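Local coordinates for CghA (Chaetomium globosum, PDB 6KBC), which is a two-domain, predominantly beta-strand protein of the calycin superfamily that holds the ligand WK1 in a pocket, at residues S24-I27 against G31-F34; F341-H346 against G386-V391. All blocks are in the same frame, centred on the assembly; numbering follows the deposited sequence.

Contact 1: residues S24-I27 against G31-F34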
loop_
_atom_site.group_PDB
_atom_site.type_symbol
_atom_site.label_atom_id
_atom_site.label_comp_id
_atom_site.label_asym_id
_atom_site.label_seq_id
_atom_site.Cartn_x
_atom_site.Cartn_y
_atom_site.Cartn_z
ATOM N N SER A 24 -20.606 -2.902 3.087
ATOM C CA SER A 24 -20.809 -4.264 3.546
ATOM C C SER A 24 -19.672 -4.673 4.484
ATOM O O SER A 24 -18.646 -3.995 4.597
ATOM C CB SER A 24 -20.915 -5.226 2.365
ATOM O OG SER A 24 -19.683 -5.334 1.685
ATOM N N ALA A 25 -19.866 -5.803 5.158
ATOM C CA ALA A 25 -19.018 -6.179 6.275
ATOM C C ALA A 25 -17.717 -6.826 5.806
ATOM O O ALA A 25 -17.587 -7.285 4.665
ATOM C CB ALA A 25 -19.757 -7.135 7.209
ATOM N N VAL A 26 -16.736 -6.846 6.717
ATOM C CA VAL A 26 -15.535 -7.640 6.501
ATOM C C VAL A 26 -15.923 -9.101 6.376
ATOM O O VAL A 26 -16.681 -9.633 7.197
ATOM C CB VAL A 26 -14.535 -7.454 7.651
ATOM C CG1 VAL A 26 -13.318 -8.354 7.432
ATOM C CG2 VAL A 26 -14.119 -6.001 7.783
ATOM N N ILE A 27 -15.386 -9.767 5.363
ATOM C CA ILE A 27 -15.517 -11.210 5.206
ATOM C C ILE A 27 -14.258 -11.853 5.760
ATOM O O ILE A 27 -13.167 -11.624 5.208
ATOM C CB ILE A 27 -15.737 -11.604 3.739
ATOM C CG1 ILE A 27 -16.917 -10.827 3.155
ATOM C CG2 ILE A 27 -15.914 -13.113 3.618
ATOM C CD1 ILE A 27 -16.994 -10.867 1.638
ATOM N N GLY A 31 -9.871 -12.219 0.555
ATOM C CA GLY A 31 -9.302 -11.008 -0.003
ATOM C C GLY A 31 -10.220 -9.811 0.088
ATOM O O GLY A 31 -9.745 -8.670 0.024
ATOM N N ASN A 32 -11.530 -10.038 0.235
ATOM C CA ASN A 32 -12.503 -8.949 0.319
ATOM C C ASN A 32 -12.434 -8.039 -0.898
ATOM O O ASN A 32 -12.698 -6.841 -0.805
ATOM C CB ASN A 32 -12.325 -8.128 1.600
ATOM C CG ASN A 32 -12.943 -8.793 2.808
ATOM O OD1 ASN A 32 -14.065 -8.458 3.204
ATOM N ND2 ASN A 32 -12.222 -9.726 3.407
ATOM N N LEU A 33 -12.088 -8.605 -2.052
ATOM C CA LEU A 33 -11.780 -7.782 -3.214
ATOM C C LEU A 33 -13.018 -7.137 -3.811
ATOM O O LEU A 33 -12.911 -6.099 -4.480
ATOM C CB LEU A 33 -11.071 -8.627 -4.277
ATOM C CG LEU A 33 -9.712 -9.135 -3.819
ATOM C CD1 LEU A 33 -9.046 -9.980 -4.912
ATOM C CD2 LEU A 33 -8.849 -7.942 -3.396
ATOM N N PHE A 34 -14.188 -7.731 -3.615
ATOM C CA PHE A 34 -15.393 -7.120 -4.152
ATOM C C PHE A 34 -15.725 -5.847 -3.373
ATOM O O PHE A 34 -15.599 -5.818 -2.145
ATOM C CB PHE A 34 -16.565 -8.101 -4.103
ATOM C CG PHE A 34 -17.751 -7.648 -4.902
ATOM C CD1 PHE A 34 -17.757 -7.773 -6.286
ATOM C CD2 PHE A 34 -18.845 -7.070 -4.279
ATOM C CE1 PHE A 34 -18.845 -7.345 -7.034
ATOM C CE2 PHE A 34 -19.935 -6.640 -5.021
ATOM C CZ PHE A 34 -19.934 -6.778 -6.397
#
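Asn32 turns its carboxamide onto the backbone of Ile27 and meets both polar groups of that one residue. This is a two-bond side-chain-to-main-chain pairing within the loop that joins strand 6-10 to strand 46-54 of the calycin-type N-terminal domain. Asn32 OD1 accepts from Ile27 N at 2.8 Å, with an N-H...O angle of 171°, so the bond is almost straight. Beside it Asn32 ND2 donates a hydrogen bond to Ile27 O, also at 2.8 Å but more bent (156°). In both bonds the donor sits in the plane of the accepting carbonyl, on a lone pair, and Ile27 O lies close to the amide plane of Asn32. The amide is therefore gripped at both ends and cannot flip without exchanging a donor for an acceptor. With CG anti to its own carbonyl carbon (chi1 -80°), the side chain of Asn32 reaches across to the other segment although its CB does not point there.

Packing is tight where Ile27 and Asn32 meet: Ile27, though partly exposed, brings its CB to 3.6 Å from Asn32 OD1, and Val26 CA approaches the same oxygen to 3.7 Å. Phe184 and Trp230 touch the buried side chain of Asn32, and Val26 is itself buried, in contact with Tyr182 and Trp230. The opposite character appears toward Ser24 and Ala25: both are exposed, and Ala25 CB points away from the other segment. Lys36 bridges the two regimes, since its NZ is hydrogen-bonded to Ala25 O as well as to Asn32 OD1. Asn32 OD1 thus accepts from two nitrogens, Ile27 N and Lys36 NZ, while Ile27 CD1 lies 4.1 Å from the same oxygen.

Contact 2: residues F341-H346 against G386-V391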
loop_
_atom_site.group_PDB
_atom_site.type_symbol
_atom_site.label_atom_id
_atom_site.label_comp_id
_atom_site.label_asym_id
_atom_site.label_seq_id
_atom_site.Cartn_x
_atom_site.Cartn_y
_atom_site.Cartn_z
ATOM N N PHE A 341 14.995 -3.146 11.524
ATOM C CA PHE A 341 15.468 -2.805 10.197
ATOM C C PHE A 341 15.500 -1.301 10.056
ATOM O O PHE A 341 14.589 -0.601 10.510
ATOM C CB PHE A 341 14.582 -3.401 9.086
ATOM C CG PHE A 341 14.422 -4.881 9.192
ATOM C CD1 PHE A 341 15.353 -5.733 8.607
ATOM C CD2 PHE A 341 13.364 -5.425 9.902
ATOM C CE1 PHE A 341 15.203 -7.124 8.700
ATOM C CE2 PHE A 341 13.221 -6.806 10.002
ATOM C CZ PHE A 341 14.152 -7.643 9.410
ATOM N N ASP A 342 16.544 -0.814 9.412
ATOM C CA ASP A 342 16.611 0.583 9.026
ATOM C C ASP A 342 16.294 0.667 7.550
ATOM O O ASP A 342 16.892 -0.052 6.734
ATOM C CB ASP A 342 17.983 1.178 9.338
ATOM C CG ASP A 342 18.130 1.512 10.817
ATOM O OD1 ASP A 342 17.168 1.258 11.588
ATOM O OD2 ASP A 342 19.177 2.053 11.200
ATOM N N LEU A 343 15.330 1.504 7.216
ATOM C CA LEU A 343 14.907 1.709 5.840
ATOM C C LEU A 343 15.307 3.131 5.494
ATOM O O LEU A 343 14.646 4.084 5.917
ATOM C CB LEU A 343 13.409 1.499 5.688
ATOM C CG LEU A 343 12.942 0.038 5.588
ATOM C CD1 LEU A 343 13.250 -0.734 6.839
ATOM C CD2 LEU A 343 11.464 0.072 5.364
ATOM N N ARG A 344 16.396 3.289 4.754
ATOM C CA ARG A 344 16.944 4.619 4.528
ATOM C C ARG A 344 16.622 5.071 3.120
ATOM O O ARG A 344 16.752 4.297 2.166
ATOM C CB ARG A 344 18.450 4.658 4.813
ATOM C CG ARG A 344 18.699 4.376 6.285
ATOM C CD ARG A 344 20.175 4.342 6.651
ATOM N NE ARG A 344 20.316 4.130 8.086
ATOM C CZ ARG A 344 20.298 5.109 8.987
ATOM N NH1 ARG A 344 20.141 6.376 8.598
ATOM N NH2 ARG A 344 20.428 4.820 10.278
ATOM N N HIS A 345 16.183 6.329 3.010
ATOM C CA HIS A 345 15.766 6.909 1.741
ATOM C C HIS A 345 16.910 6.880 0.741
ATOM O O HIS A 345 17.924 7.564 0.931
ATOM C CB HIS A 345 15.308 8.350 1.941
ATOM C CG HIS A 345 14.117 8.481 2.844
ATOM N ND1 HIS A 345 13.851 9.629 3.560
ATOM C CD2 HIS A 345 13.119 7.612 3.133
ATOM C CE1 HIS A 345 12.744 9.458 4.262
ATOM N NE2 HIS A 345 12.271 8.247 4.009
ATOM N N HIS A 346 16.739 6.105 -0.327
ATOM C CA HIS A 346 17.751 5.958 -1.358
ATOM C C HIS A 346 17.431 6.761 -2.605
ATOM O O HIS A 346 18.316 7.402 -3.166
ATOM C CB HIS A 346 17.923 4.479 -1.729
ATOM C CG HIS A 346 18.935 4.261 -2.805
ATOM N ND1 HIS A 346 20.292 4.293 -2.565
ATOM C CD2 HIS A 346 18.791 4.046 -4.137
ATOM C CE1 HIS A 346 20.940 4.099 -3.700
ATOM N NE2 HIS A 346 20.052 3.941 -4.669
ATOM N N GLY A 386 13.329 -1.751 -0.694
ATOM C CA GLY A 386 11.904 -1.669 -0.483
ATOM C C GLY A 386 11.400 -0.316 -0.908
ATOM O O GLY A 386 12.125 0.481 -1.506
ATOM N N MET A 387 10.140 -0.062 -0.600
ATOM C CA MET A 387 9.590 1.245 -0.875
ATOM C C MET A 387 8.872 1.712 0.375
ATOM O O MET A 387 8.409 0.898 1.181
ATOM C CB MET A 387 8.621 1.219 -2.056
ATOM C CG MET A 387 7.489 0.268 -1.877
ATOM S SD MET A 387 6.378 0.256 -3.299
ATOM C CE MET A 387 7.468 -0.442 -4.568
ATOM N N THR A 388 8.810 3.029 0.553
ATOM C CA THR A 388 7.989 3.604 1.596
ATOM C C THR A 388 7.129 4.702 0.994
ATOM O O THR A 388 7.518 5.371 0.032
ATOM C CB THR A 388 8.808 4.195 2.793
ATOM O OG1 THR A 388 9.631 5.268 2.336
ATOM C CG2 THR A 388 9.671 3.129 3.466
ATOM N N GLY A 389 5.938 4.844 1.554
ATOM C CA GLY A 389 5.077 5.962 1.259
ATOM C C GLY A 389 4.854 6.643 2.587
ATOM O O GLY A 389 4.346 6.015 3.519
ATOM N N GLU A 390 5.253 7.908 2.696
ATOM C CA GLU A 390 5.332 8.603 3.980
ATOM C C GLU A 390 4.443 9.827 3.868
ATOM O O GLU A 390 4.804 10.794 3.193
ATOM C CB GLU A 390 6.781 8.969 4.307
ATOM C CG GLU A 390 7.705 7.754 4.135
ATOM C CD GLU A 390 9.148 8.045 4.478
ATOM O OE1 GLU A 390 9.971 7.137 4.271
ATOM O OE2 GLU A 390 9.459 9.159 4.965
ATOM N N VAL A 391 3.271 9.772 4.500
ATOM C CA VAL A 391 2.255 10.805 4.340
ATOM C C VAL A 391 2.108 11.562 5.649
ATOM O O VAL A 391 2.010 10.963 6.724
ATOM C CB VAL A 391 0.903 10.230 3.894
ATOM C CG1 VAL A 391 -0.044 11.384 3.554
ATOM C CG2 VAL A 391 1.093 9.273 2.694
#
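The imidazole of His345 presents its NE2 edge to the carboxylate of Glu390, with OE1 near the ring plane; it is stacked with the ring of Phe367, and its second nitrogen, ND1, is hydrogen-bonded to Leu314 O. Thr388 OG1 lies obliquely to the ring, 4.3 Å from His345 CD2. The bond from His345 NE2 to Glu390 OE1 measures 2.6 Å, with an N-H...O angle of 153°, and arrives on the syn side of the oxygen, slightly out of the carboxylate plane. Ring and carboxylate are not coplanar: their planes differ by 41°. With partners on both nitrogens, the imidazole is fixed in rotation.

The two strands are not hydrogen-bonded neighbours. Both pair antiparallel with strand 363-375, yet their short segments cross at 79° with axes 8.4 Å apart. That near-perpendicular approach, made through side chains, fits a sheet that curls between the two strands, as expected of the calycin-type barrel in the C-terminal domain.

Glu390 reaches His345 with a chain extended beyond CG, the two side chains stretching toward each other across the gap between the strands. Its OE1 accepts a second hydrogen bond, from Thr388 OG1 at 2.7 Å, this time on the anti side, so two donors hold one buried oxygen, while OE2 is hydrogen-bonded to Asn322 ND2. Thr388 thus helps to hold the carboxylate that His345 meets. Its hydroxyl sits between the backbone N and carbonyl carbon, and its methyl serves a different neighbour: Thr388 CG2 meets Leu343 CD2 at 4.0 Å. This apolar touch lies next to the polar cluster, and Leu343 also packs on Val245 and Leu327.

Contact 1 and contact 2 belong to different halves of the chain: the first belongs to the N-terminal calycin-type domain, the second to the C-terminal one, and they occupy opposite sides of the chain's centre. Their centres are 29 Å apart and their nearest atoms about 17 Å, so neither touches the other. The bound WK1 gives a common reference. In contact 2 the side chain of Glu390 is about 8 Å from WK1. In contact 1 the side chain of Val26 is about 13 Å from WK1. At these separations neither side chain touches the ligand directly, although of these two side chains that of Glu390 lies nearer the ligand.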